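Local coordinates for inner membrane lipoprotein SadB (PDB 4C47) that is required for proper surface expression of the trimeric autotransporter adhesin SadA and may take a direct part in its biogenesis, at residues N89-L97 with I108-L116; I99-I108 with S174-K182. One frame throughout, in Å; residues are numbered along the deposited sequence.

Contact 1: residues N89-L97 with I108-L116; sequences NIGLAGRIL and IHLDLVNLL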
ATOM      1  N   ASN A  89      -0.541   0.326 -19.458  1.00 68.88           N
ATOM      2  CA  ASN A  89      -0.450  -0.419 -20.708  1.00 72.29           C
ATOM      3  C   ASN A  89      -0.810   0.441 -21.908  1.00 71.64           C
ATOM      4  O   ASN A  89      -0.110   0.441 -22.918  1.00 72.77           O
ATOM      5  CB  ASN A  89      -1.359  -1.648 -20.676  1.00 73.25           C
ATOM      6  CG  ASN A  89      -0.963  -2.641 -19.605  1.00 72.65           C
ATOM      7  OD1 ASN A  89       0.166  -2.632 -19.120  1.00 79.31           O
ATOM      8  ND2 ASN A  89      -1.895  -3.514 -19.237  1.00 71.64           N
ATOM      9  N   ILE A  90      -1.919   1.160 -21.791  1.00 67.02           N
ATOM     10  CA  ILE A  90      -2.374   2.047 -22.848  1.00 60.78           C
ATOM     11  C   ILE A  90      -2.387   3.491 -22.361  1.00 57.08           C
ATOM     12  O   ILE A  90      -2.899   3.789 -21.283  1.00 64.52           O
ATOM     13  CB  ILE A  90      -3.774   1.642 -23.354  1.00 68.01           C
ATOM     14  CG1 ILE A  90      -3.688   0.351 -24.166  1.00 85.03           C
ATOM     15  CG2 ILE A  90      -4.380   2.741 -24.203  1.00 68.57           C
ATOM     16  CD1 ILE A  90      -5.003  -0.079 -24.766  1.00 92.49           C
ATOM     17  N   GLY A  91      -1.795   4.377 -23.152  1.00 52.49           N
ATOM     18  CA  GLY A  91      -1.789   5.793 -22.843  1.00 42.13           C
ATOM     19  C   GLY A  91      -2.606   6.579 -23.850  1.00 45.47           C
ATOM     20  O   GLY A  91      -2.416   6.456 -25.059  1.00 52.00           O
ATOM     21  N   LEU A  92      -3.526   7.388 -23.340  1.00 43.06           N
ATOM     22  CA  LEU A  92      -4.391   8.210 -24.166  1.00 42.50           C
ATOM     23  C   LEU A  92      -4.349   9.634 -23.649  1.00 45.93           C
ATOM     24  O   LEU A  92      -4.290   9.858 -22.441  1.00 53.70           O
ATOM     25  CB  LEU A  92      -5.837   7.707 -24.105  1.00 44.89           C
ATOM     26  CG  LEU A  92      -6.155   6.283 -24.568  1.00 51.31           C
ATOM     27  CD1 LEU A  92      -7.644   6.012 -24.419  1.00 49.07           C
ATOM     28  CD2 LEU A  92      -5.719   6.070 -26.006  1.00 47.46           C
ATOM     29  N   ALA A  93      -4.366  10.601 -24.557  1.00 42.89           N
ATOM     30  CA  ALA A  93      -4.591  11.985 -24.153  1.00 44.42           C
ATOM     31  C   ALA A  93      -5.952  12.406 -24.669  1.00 48.59           C
ATOM     32  O   ALA A  93      -6.469  11.811 -25.611  1.00 49.77           O
ATOM     33  CB  ALA A  93      -3.500  12.909 -24.687  1.00 39.23           C
ATOM     34  N   GLY A  94      -6.534  13.427 -24.055  1.00 54.51           N
ATOM     35  CA  GLY A  94      -7.841  13.897 -24.460  1.00 50.93           C
ATOM     36  C   GLY A  94      -7.961  15.399 -24.335  1.00 58.06           C
ATOM     37  O   GLY A  94      -7.393  16.001 -23.422  1.00 58.00           O
ATOM     38  N   ARG A  95      -8.695  16.009 -25.260  1.00 45.67           N
ATOM     39  CA  ARG A  95      -8.960  17.441 -25.194  1.00 46.50           C
ATOM     40  C   ARG A  95     -10.453  17.709 -25.361  1.00 54.70           C
ATOM     41  O   ARG A  95     -11.087  17.216 -26.298  1.00 57.06           O
ATOM     42  CB  ARG A  95      -8.140  18.206 -26.241  1.00 54.17           C
ATOM     43  CG  ARG A  95      -8.403  17.793 -27.686  1.00 52.46           C
ATOM     44  CD  ARG A  95      -7.396  18.412 -28.644  1.00 54.63           C
ATOM     45  NE  ARG A  95      -7.740  18.130 -30.035  1.00 60.81           N
ATOM     46  CZ  ARG A  95      -6.953  18.385 -31.074  1.00 58.88           C
ATOM     47  NH1 ARG A  95      -5.758  18.928 -30.895  1.00 49.40           N
ATOM     48  NH2 ARG A  95      -7.367  18.088 -32.297  1.00 51.33           N
ATOM     49  N   ILE A  96     -11.014  18.477 -24.432  1.00 52.58           N
ATOM     50  CA  ILE A  96     -12.442  18.765 -24.441  1.00 50.93           C
ATOM     51  C   ILE A  96     -12.755  19.943 -25.360  1.00 56.80           C
ATOM     52  O   ILE A  96     -12.293  21.060 -25.136  1.00 57.06           O
ATOM     53  CB  ILE A  96     -12.969  19.054 -23.023  1.00 52.29           C
ATOM     54  CG1 ILE A  96     -12.727  17.850 -22.111  1.00 47.18           C
ATOM     55  CG2 ILE A  96     -14.443  19.398 -23.073  1.00 56.24           C
ATOM     56  CD1 ILE A  96     -13.315  18.006 -20.728  1.00 53.30           C
ATOM     57  N   LEU A  97     -13.538  19.681 -26.400  1.00 60.31           N
ATOM     58  CA  LEU A  97     -13.908  20.714 -27.359  1.00 61.96           C
ATOM     59  C   LEU A  97     -15.089  21.536 -26.855  1.00 61.57           C
ATOM     60  O   LEU A  97     -15.061  22.766 -26.901  1.00 64.04           O
ATOM     61  CB  LEU A  97     -14.234  20.091 -28.718  1.00 61.65           C
ATOM     62  CG  LEU A  97     -13.146  19.191 -29.308  1.00 61.89           C
ATOM     63  CD1 LEU A  97     -13.634  18.527 -30.586  1.00 62.62           C
ATOM     64  CD2 LEU A  97     -11.868  19.979 -29.560  1.00 54.69           C
ATOM     65  N   ILE A 108     -20.569  15.664 -24.172  1.00 55.26           N
ATOM     66  CA  ILE A 108     -19.205  16.154 -24.259  1.00 59.02           C
ATOM     67  C   ILE A 108     -18.579  15.749 -25.580  1.00 61.12           C
ATOM     68  O   ILE A 108     -18.408  14.562 -25.859  1.00 63.83           O
ATOM     69  CB  ILE A 108     -18.329  15.601 -23.125  1.00 62.04           C
ATOM     70  CG1 ILE A 108     -18.947  15.922 -21.763  1.00 60.29           C
ATOM     71  CG2 ILE A 108     -16.916  16.159 -23.230  1.00 52.43           C
ATOM     72  CD1 ILE A 108     -18.130  15.414 -20.597  1.00 61.37           C
ATOM     73  N   HIS A 109     -18.244  16.741 -26.395  1.00 55.20           N
ATOM     74  CA  HIS A 109     -17.495  16.492 -27.616  1.00 54.94           C
ATOM     75  C   HIS A 109     -16.023  16.669 -27.306  1.00 56.87           C
ATOM     76  O   HIS A 109     -15.609  17.722 -26.829  1.00 63.37           O
ATOM     77  CB  HIS A 109     -17.921  17.458 -28.720  1.00 54.79           C
ATOM     78  CG  HIS A 109     -19.366  17.349 -29.090  1.00 66.02           C
ATOM     79  ND1 HIS A 109     -19.812  16.538 -30.110  1.00 78.57           N
ATOM     80  CD2 HIS A 109     -20.466  17.940 -28.567  1.00 71.52           C
ATOM     81  CE1 HIS A 109     -21.126  16.638 -30.203  1.00 81.13           C
ATOM     82  NE2 HIS A 109     -21.548  17.483 -29.280  1.00 75.26           N
ATOM     83  N   LEU A 110     -15.232  15.632 -27.557  1.00 57.36           N
ATOM     84  CA  LEU A 110     -13.802  15.715 -27.299  1.00 61.24           C
ATOM     85  C   LEU A 110     -12.986  15.040 -28.391  1.00 55.91           C
ATOM     86  O   LEU A 110     -13.532  14.415 -29.300  1.00 62.97           O
ATOM     87  CB  LEU A 110     -13.450  15.104 -25.942  1.00 67.77           C
ATOM     88  CG  LEU A 110     -13.632  13.603 -25.745  1.00 70.56           C
ATOM     89  CD1 LEU A 110     -12.676  13.085 -24.683  1.00 74.37           C
ATOM     90  CD2 LEU A 110     -15.058  13.292 -25.347  1.00 79.41           C
ATOM     91  N   ASP A 111     -11.669  15.183 -28.298  1.00 54.38           N
ATOM     92  CA  ASP A 111     -10.753  14.416 -29.127  1.00 52.39           C
ATOM     93  C   ASP A 111      -9.928  13.513 -28.224  1.00 52.34           C
ATOM     94  O   ASP A 111      -9.446  13.939 -27.173  1.00 54.29           O
ATOM     95  CB  ASP A 111      -9.828  15.334 -29.931  1.00 64.14           C
ATOM     96  CG  ASP A 111     -10.534  16.015 -31.089  1.00 71.48           C
ATOM     97  OD1 ASP A 111     -11.499  15.428 -31.625  1.00 75.77           O
ATOM     98  OD2 ASP A 111     -10.119  17.132 -31.466  1.00 69.55           O
ATOM     99  N   LEU A 112      -9.783  12.257 -28.628  1.00 44.93           N
ATOM    100  CA  LEU A 112      -8.873  11.345 -27.958  1.00 48.86           C
ATOM    101  C   LEU A 112      -7.712  11.057 -28.896  1.00 60.42           C
ATOM    102  O   LEU A 112      -7.880  11.059 -30.119  1.00 54.09           O
ATOM    103  CB  LEU A 112      -9.585  10.040 -27.593  1.00 50.10           C
ATOM    104  CG  LEU A 112     -10.664  10.088 -26.508  1.00 53.77           C
ATOM    105  CD1 LEU A 112     -11.317   8.723 -26.347  1.00 48.87           C
ATOM    106  CD2 LEU A 112     -10.079  10.555 -25.184  1.00 48.87           C
ATOM    107  N   VAL A 113      -6.537  10.818 -28.326  1.00 47.92           N
ATOM    108  CA  VAL A 113      -5.373  10.466 -29.126  1.00 54.48           C
ATOM    109  C   VAL A 113      -4.539   9.371 -28.454  1.00 57.54           C
ATOM    110  O   VAL A 113      -4.283   9.408 -27.240  1.00 47.14           O
ATOM    111  CB  VAL A 113      -4.492  11.702 -29.445  1.00 56.89           C
ATOM    112  CG1 VAL A 113      -3.919  12.316 -28.175  1.00 44.48           C
ATOM    113  CG2 VAL A 113      -3.386  11.325 -30.414  1.00 52.64           C
ATOM    114  N   ASN A 114      -4.154   8.382 -29.257  1.00 49.90           N
ATOM    115  CA  ASN A 114      -3.308   7.282 -28.815  1.00 52.97           C
ATOM    116  C   ASN A 114      -1.863   7.748 -28.674  1.00 55.03           C
ATOM    117  O   ASN A 114      -1.256   8.210 -29.639  1.00 57.79           O
ATOM    118  CB  ASN A 114      -3.422   6.119 -29.805  1.00 53.74           C
ATOM    119  CG  ASN A 114      -2.490   4.966 -29.479  1.00 54.78           C
ATOM    120  OD1 ASN A 114      -1.990   4.842 -28.363  1.00 63.91           O
ATOM    121  ND2 ASN A 114      -2.258   4.107 -30.465  1.00 59.20           N
ATOM    122  N   LEU A 115      -1.322   7.629 -27.465  1.00 50.85           N
ATOM    123  CA  LEU A 115       0.022   8.113 -27.170  1.00 45.33           C
ATOM    124  C   LEU A 115       1.092   7.118 -27.596  1.00 56.16           C
ATOM    125  O   LEU A 115       2.269   7.463 -27.678  1.00 61.57           O
ATOM    126  CB  LEU A 115       0.161   8.416 -25.678  1.00 49.03           C
ATOM    127  CG  LEU A 115      -0.754   9.508 -25.125  1.00 52.83           C
ATOM    128  CD1 LEU A 115      -0.462   9.772 -23.647  1.00 41.89           C
ATOM    129  CD2 LEU A 115      -0.613  10.780 -25.954  1.00 39.56           C
ATOM    130  N   LEU A 116       0.677   5.885 -27.869  1.00 44.32           N
ATOM    131  CA  LEU A 116       1.608   4.814 -28.204  1.00 46.90           C
ATOM    132  C   LEU A 116       1.995   4.856 -29.685  1.00 59.97           C
ATOM    133  O   LEU A 116       1.498   5.687 -30.445  1.00 50.83           O
ATOM    134  CB  LEU A 116       1.000   3.458 -27.853  1.00 49.10           C
ATOM    135  CG  LEU A 116       0.462   3.311 -26.426  1.00 51.61           C
ATOM    136  CD1 LEU A 116      -0.038   1.893 -26.177  1.00 51.08           C
ATOM    137  CD2 LEU A 116       1.521   3.701 -25.399  1.00 47.47           C
TER
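R95 and D111 form a salt bridge in which a single carboxylate oxygen takes both bonds: R95 NE and R95 NH2 each lie 3.0 Å from D111 OD2. That oxygen sits at the guanidinium edge, in its plane, whereas the carboxylate plane is turned 53° from it. NE meets the anti lone pair, whereas NH2 approaches from above the carboxylate. A chi1 of 60° sets R95 CG between backbone N and carbonyl carbon, laying R95 CG 3.6 Å from D111 CB, and the extended chain beyond carries NE to the acid. Farther along the same face, A93 CB packs on V113 CG1 at 3.6 Å.

Paired backbone bonds fix this register. R95 N donates to D111 O and D111 N to R95 O, both at 2.9 Å, and A93 with V113 repeats the pattern: the mark of antiparallel hydrogen-bonded pairs. Where the second strand ends, N114 OD1 accepts L116 N in an Asx turn, while N114 ND2 bonds to I118 O of its own chain.

The two strands form a beta hairpin at the middle of a four-stranded sheet, bordered by 82-86 and 164-171. L92 and L112, on the face with I96 and L110, reach F125 of strand 124-130 in the facing sheet of the beta-sandwich. Across the other face, W163 makes a cation-pi contact with R95, and I118 of the second subunit packs on A93 and V113.

Contact 2: residues I99-I108 with S174-K182; sequences IEPIDNGSVI and SPNNLKYLK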
ATOM      1  N   ILE A  99     -18.950  21.234 -24.112  1.00 70.62           N
ATOM      2  CA  ILE A  99     -19.993  20.533 -23.381  1.00 65.20           C
ATOM      3  C   ILE A  99     -21.348  21.075 -23.827  1.00 69.95           C
ATOM      4  O   ILE A  99     -21.615  22.272 -23.714  1.00 74.96           O
ATOM      5  CB  ILE A  99     -19.840  20.683 -21.853  1.00 66.93           C
ATOM      6  CG1 ILE A  99     -18.742  19.754 -21.324  1.00 65.60           C
ATOM      7  CG2 ILE A  99     -21.143  20.342 -21.159  1.00 73.84           C
ATOM      8  CD1 ILE A  99     -17.378  20.388 -21.257  1.00 68.37           C
ATOM      9  N   GLU A 100     -22.197  20.189 -24.341  1.00 74.43           N
ATOM     10  CA  GLU A 100     -23.469  20.600 -24.924  1.00 81.37           C
ATOM     11  C   GLU A 100     -24.653  20.007 -24.169  1.00 86.66           C
ATOM     12  O   GLU A 100     -24.584  18.873 -23.700  1.00 87.63           O
ATOM     13  CB  GLU A 100     -23.528  20.195 -26.398  1.00 89.44           C
ATOM     14  CG  GLU A 100     -23.906  21.324 -27.337  1.00104.07           C
ATOM     15  CD  GLU A 100     -22.953  22.499 -27.239  1.00110.82           C
ATOM     16  OE1 GLU A 100     -21.831  22.402 -27.778  1.00111.17           O
ATOM     17  OE2 GLU A 100     -23.324  23.519 -26.621  1.00116.57           O
ATOM     18  N   PRO A 101     -25.744  20.778 -24.048  1.00 87.51           N
ATOM     19  CA  PRO A 101     -26.950  20.301 -23.364  1.00 88.12           C
ATOM     20  C   PRO A 101     -27.880  19.502 -24.273  1.00 92.19           C
ATOM     21  O   PRO A 101     -28.121  19.889 -25.418  1.00 91.97           O
ATOM     22  CB  PRO A 101     -27.636  21.599 -22.934  1.00 88.77           C
ATOM     23  CG  PRO A 101     -27.234  22.586 -23.973  1.00 86.31           C
ATOM     24  CD  PRO A 101     -25.830  22.211 -24.385  1.00 84.62           C
ATOM     25  N   ILE A 102     -28.389  18.389 -23.756  1.00 91.62           N
ATOM     26  CA  ILE A 102     -29.422  17.624 -24.443  1.00 95.14           C
ATOM     27  C   ILE A 102     -30.605  17.420 -23.513  1.00104.74           C
ATOM     28  O   ILE A 102     -30.649  17.983 -22.418  1.00105.88           O
ATOM     29  CB  ILE A 102     -28.920  16.246 -24.916  1.00 90.56           C
ATOM     30  CG1 ILE A 102     -28.416  15.420 -23.729  1.00 88.59           C
ATOM     31  CG2 ILE A 102     -27.847  16.407 -25.976  1.00 73.44           C
ATOM     32  CD1 ILE A 102     -28.155  13.972 -24.058  1.00 85.60           C
ATOM     33  N   ASP A 103     -31.565  16.615 -23.953  1.00113.01           N
ATOM     34  CA  ASP A 103     -32.732  16.319 -23.136  1.00116.46           C
ATOM     35  C   ASP A 103     -32.315  15.612 -21.850  1.00109.26           C
ATOM     36  O   ASP A 103     -31.925  14.442 -21.872  1.00104.09           O
ATOM     37  CB  ASP A 103     -33.741  15.473 -23.916  1.00124.80           C
ATOM     38  CG  ASP A 103     -35.051  15.295 -23.170  1.00136.97           C
ATOM     39  OD1 ASP A 103     -35.339  16.119 -22.276  1.00139.88           O
ATOM     40  OD2 ASP A 103     -35.795  14.341 -23.479  1.00140.56           O
ATOM     41  N   ASN A 104     -32.380  16.348 -20.742  1.00107.75           N
ATOM     42  CA  ASN A 104     -32.071  15.824 -19.412  1.00105.32           C
ATOM     43  C   ASN A 104     -30.613  15.387 -19.239  1.00 99.26           C
ATOM     44  O   ASN A 104     -30.298  14.584 -18.363  1.00105.87           O
ATOM     45  CB  ASN A 104     -33.028  14.679 -19.051  1.00111.46           C
ATOM     46  CG  ASN A 104     -33.024  14.355 -17.569  1.00115.88           C
ATOM     47  OD1 ASN A 104     -32.726  15.211 -16.737  1.00117.75           O
ATOM     48  ND2 ASN A 104     -33.342  13.110 -17.234  1.00118.55           N
ATOM     49  N   GLY A 105     -29.716  15.917 -20.062  1.00 88.05           N
ATOM     50  CA  GLY A 105     -28.323  15.527 -19.962  1.00 77.82           C
ATOM     51  C   GLY A 105     -27.334  16.458 -20.629  1.00 77.98           C
ATOM     52  O   GLY A 105     -27.698  17.503 -21.166  1.00 83.63           O
ATOM     53  N   SER A 106     -26.065  16.066 -20.581  1.00 70.88           N
ATOM     54  CA  SER A 106     -25.004  16.799 -21.251  1.00 71.31           C
ATOM     55  C   SER A 106     -24.364  15.920 -22.307  1.00 67.43           C
ATOM     56  O   SER A 106     -24.409  14.695 -22.224  1.00 65.76           O
ATOM     57  CB  SER A 106     -23.938  17.235 -20.249  1.00 71.97           C
ATOM     58  OG  SER A 106     -24.522  17.915 -19.159  1.00 83.61           O
ATOM     59  N   VAL A 107     -23.767  16.552 -23.305  1.00 65.98           N
ATOM     60  CA  VAL A 107     -22.976  15.825 -24.279  1.00 60.91           C
ATOM     61  C   VAL A 107     -21.605  16.471 -24.365  1.00 61.10           C
ATOM     62  O   VAL A 107     -21.488  17.678 -24.571  1.00 70.25           O
ATOM     63  CB  VAL A 107     -23.664  15.776 -25.655  1.00 73.25           C
ATOM     64  CG1 VAL A 107     -22.650  15.540 -26.758  1.00 78.04           C
ATOM     65  CG2 VAL A 107     -24.725  14.689 -25.665  1.00 75.12           C
ATOM     66  N   ILE A 108     -20.569  15.664 -24.172  1.00 55.26           N
ATOM     67  CA  ILE A 108     -19.205  16.154 -24.259  1.00 59.02           C
ATOM     68  C   ILE A 108     -18.579  15.749 -25.580  1.00 61.12           C
ATOM     69  O   ILE A 108     -18.408  14.562 -25.859  1.00 63.83           O
ATOM     70  CB  ILE A 108     -18.329  15.601 -23.125  1.00 62.04           C
ATOM     71  CG1 ILE A 108     -18.947  15.922 -21.763  1.00 60.29           C
ATOM     72  CG2 ILE A 108     -16.916  16.159 -23.230  1.00 52.43           C
ATOM     73  CD1 ILE A 108     -18.130  15.414 -20.597  1.00 61.37           C
ATOM     74  N   SER A 174     -27.182  18.270 -16.222  1.00 87.64           N
ATOM     75  CA  SER A 174     -27.016  19.438 -17.086  1.00 84.44           C
ATOM     76  C   SER A 174     -25.567  19.929 -17.064  1.00 79.12           C
ATOM     77  O   SER A 174     -24.856  19.699 -16.083  1.00 77.79           O
ATOM     78  CB  SER A 174     -27.958  20.561 -16.636  1.00 88.74           C
ATOM     79  OG  SER A 174     -27.552  21.097 -15.386  1.00 89.92           O
ATOM     80  N   PRO A 175     -25.127  20.600 -18.145  1.00 73.29           N
ATOM     81  CA  PRO A 175     -23.753  21.107 -18.262  1.00 76.84           C
ATOM     82  C   PRO A 175     -23.266  21.927 -17.062  1.00 84.14           C
ATOM     83  O   PRO A 175     -22.133  21.737 -16.619  1.00 86.74           O
ATOM     84  CB  PRO A 175     -23.823  21.986 -19.510  1.00 72.98           C
ATOM     85  CG  PRO A 175     -24.855  21.328 -20.354  1.00 70.57           C
ATOM     86  CD  PRO A 175     -25.898  20.828 -19.384  1.00 73.61           C
ATOM     87  N   ASN A 176     -24.105  22.820 -16.547  1.00 91.81           N
ATOM     88  CA  ASN A 176     -23.709  23.661 -15.419  1.00100.16           C
ATOM     89  C   ASN A 176     -23.627  22.901 -14.091  1.00103.66           C
ATOM     90  O   ASN A 176     -23.055  23.393 -13.119  1.00108.64           O
ATOM     91  CB  ASN A 176     -24.629  24.880 -15.298  1.00111.24           C
ATOM     92  CG  ASN A 176     -26.096  24.524 -15.455  1.00123.16           C
ATOM     93  OD1 ASN A 176     -26.570  24.270 -16.563  1.00126.32           O
ATOM     94  ND2 ASN A 176     -26.826  24.511 -14.344  1.00128.88           N
ATOM     95  N   ASN A 177     -24.192  21.698 -14.058  1.00102.14           N
ATOM     96  CA  ASN A 177     -24.099  20.845 -12.877  1.00 96.47           C
ATOM     97  C   ASN A 177     -23.018  19.783 -13.037  1.00 94.08           C
ATOM     98  O   ASN A 177     -22.558  19.200 -12.055  1.00 97.03           O
ATOM     99  CB  ASN A 177     -25.442  20.175 -12.581  1.00 95.28           C
ATOM    100  CG  ASN A 177     -26.524  21.170 -12.217  1.00100.07           C
ATOM    101  OD1 ASN A 177     -27.590  21.194 -12.831  1.00100.17           O
ATOM    102  ND2 ASN A 177     -26.259  21.993 -11.209  1.00 85.22           N
ATOM    103  N   LEU A 178     -22.621  19.533 -14.280  1.00 87.65           N
ATOM    104  CA  LEU A 178     -21.609  18.529 -14.579  1.00 83.09           C
ATOM    105  C   LEU A 178     -20.226  18.998 -14.141  1.00 82.39           C
ATOM    106  O   LEU A 178     -19.526  19.673 -14.895  1.00 87.69           O
ATOM    107  CB  LEU A 178     -21.607  18.206 -16.075  1.00 79.67           C
ATOM    108  CG  LEU A 178     -20.657  17.107 -16.554  1.00 72.23           C
ATOM    109  CD1 LEU A 178     -21.042  15.773 -15.937  1.00 72.34           C
ATOM    110  CD2 LEU A 178     -20.660  17.023 -18.072  1.00 73.29           C
ATOM    111  N   LYS A 179     -19.833  18.640 -12.923  1.00 77.32           N
ATOM    112  CA  LYS A 179     -18.526  19.040 -12.406  1.00 75.88           C
ATOM    113  C   LYS A 179     -17.680  17.854 -11.952  1.00 74.23           C
ATOM    114  O   LYS A 179     -16.627  18.035 -11.342  1.00 73.26           O
ATOM    115  CB  LYS A 179     -18.678  20.053 -11.271  1.00 84.19           C
ATOM    116  CG  LYS A 179     -19.419  21.308 -11.683  1.00 86.53           C
ATOM    117  CD  LYS A 179     -19.253  22.416 -10.668  1.00 89.25           C
ATOM    118  CE  LYS A 179     -20.080  23.626 -11.061  1.00 96.44           C
ATOM    119  NZ  LYS A 179     -19.815  24.029 -12.469  1.00 93.68           N
ATOM    120  N   TYR A 180     -18.143  16.644 -12.250  1.00 71.24           N
ATOM    121  CA  TYR A 180     -17.375  15.448 -11.925  1.00 68.92           C
ATOM    122  C   TYR A 180     -17.438  14.415 -13.039  1.00 67.55           C
ATOM    123  O   TYR A 180     -18.518  13.968 -13.429  1.00 65.05           O
ATOM    124  CB  TYR A 180     -17.845  14.814 -10.613  1.00 71.52           C
ATOM    125  CG  TYR A 180     -17.041  13.591 -10.229  1.00 72.40           C
ATOM    126  CD1 TYR A 180     -15.753  13.717  -9.728  1.00 71.02           C
ATOM    127  CD2 TYR A 180     -17.565  12.312 -10.377  1.00 72.07           C
ATOM    128  CE1 TYR A 180     -15.010  12.607  -9.378  1.00 70.75           C
ATOM    129  CE2 TYR A 180     -16.826  11.192 -10.031  1.00 73.45           C
ATOM    130  CZ  TYR A 180     -15.550  11.348  -9.532  1.00 72.85           C
ATOM    131  OH  TYR A 180     -14.807  10.245  -9.188  1.00 68.78           O
ATOM    132  N   LEU A 181     -16.266  14.044 -13.539  1.00 69.17           N
ATOM    133  CA  LEU A 181     -16.149  12.985 -14.526  1.00 60.68           C
ATOM    134  C   LEU A 181     -14.981  12.075 -14.182  1.00 61.06           C
ATOM    135  O   LEU A 181     -13.850  12.526 -14.014  1.00 57.98           O
ATOM    136  CB  LEU A 181     -15.986  13.559 -15.934  1.00 56.64           C
ATOM    137  CG  LEU A 181     -15.841  12.527 -17.053  1.00 55.56           C
ATOM    138  CD1 LEU A 181     -17.039  11.585 -17.086  1.00 54.43           C
ATOM    139  CD2 LEU A 181     -15.661  13.218 -18.395  1.00 47.96           C
ATOM    140  N   LYS A 182     -15.280  10.789 -14.065  1.00 59.95           N
ATOM    141  CA  LYS A 182     -14.294   9.762 -13.802  1.00 58.71           C
ATOM    142  C   LYS A 182     -14.308   8.821 -14.994  1.00 58.38           C
ATOM    143  O   LYS A 182     -15.348   8.251 -15.334  1.00 56.95           O
ATOM    144  CB  LYS A 182     -14.674   8.993 -12.541  1.00 59.69           C
ATOM    145  CG  LYS A 182     -13.767   7.829 -12.195  1.00 57.14           C
ATOM    146  CD  LYS A 182     -14.447   6.945 -11.157  1.00 69.72           C
ATOM    147  CE  LYS A 182     -13.452   6.210 -10.284  1.00 76.40           C
ATOM    148  NZ  LYS A 182     -14.134   5.510  -9.155  1.00 85.60           N
TER
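S106 OG is the polar centre of this contact, hydrogen-bonded to the backbone V173 O just before 174-182. It lies 2.9 Å from P175 N, but that proline nitrogen has no hydrogen to share, so the approach is one of packing, as is the 3.2 Å between S106 OG and P175 CD. A chi1 of -52° turns S106 OG beside its own backbone N, anti to the carbonyl carbon, and over the S174-P175 peptide.

The P175 ring lies over the face of the hairpin that carries I99, P101 and S106. I99 CG2 meets P175 CB at 3.6 Å, the two side chains running past each other in opposite directions, and P101 CB lies 3.8 Å from P175 CG. Deeper in, one methyl of L178 serves two neighbours: L178 CD2 is 3.9 Å from S106 CB and equally far from I108 CD1. With CG anti to the backbone N (chi1 -176°), L178 extends toward the hairpin. I108 CD1 also reaches L181 CD2, tip to tip at 4.0 Å, so its end touches both leucines. No hydrogen bond crosses between the two segments.

The hairpin 99-108 closes through a type II turn from I102 to G105, and its second strand pairs with 164-171 through S106 and I108. Segment 174-182 leads from that strand into 180-186 of the other sheet, entering by a classic beta bulge in which K179 and Y180 face G130. W129 of strand 124-130 packs on both L178 and L181, placing the contact where the two sheets meet at the turn end of the hairpin.

Overall arrangement
Contacts 1 and 2 use one hairpin, strands 91-102 and 105-114, at different levels; their centres lie about 19 Å apart. Contact 1 joins the strands to each other within a sheet, whereas contact 2 ties their turn end to the connection that enters the opposite sheet. I108 belongs to both, and apart from this sequence overlap the two do not touch. Both centres are about 27 Å from the centre of the chain, within the C-terminal beta-sandwich beyond the long helix 8-71 of the trimeric coiled coil. Neighbouring subunits reach contact 1, where S117 of the second subunit bonds to N114 O, but none touches contact 2.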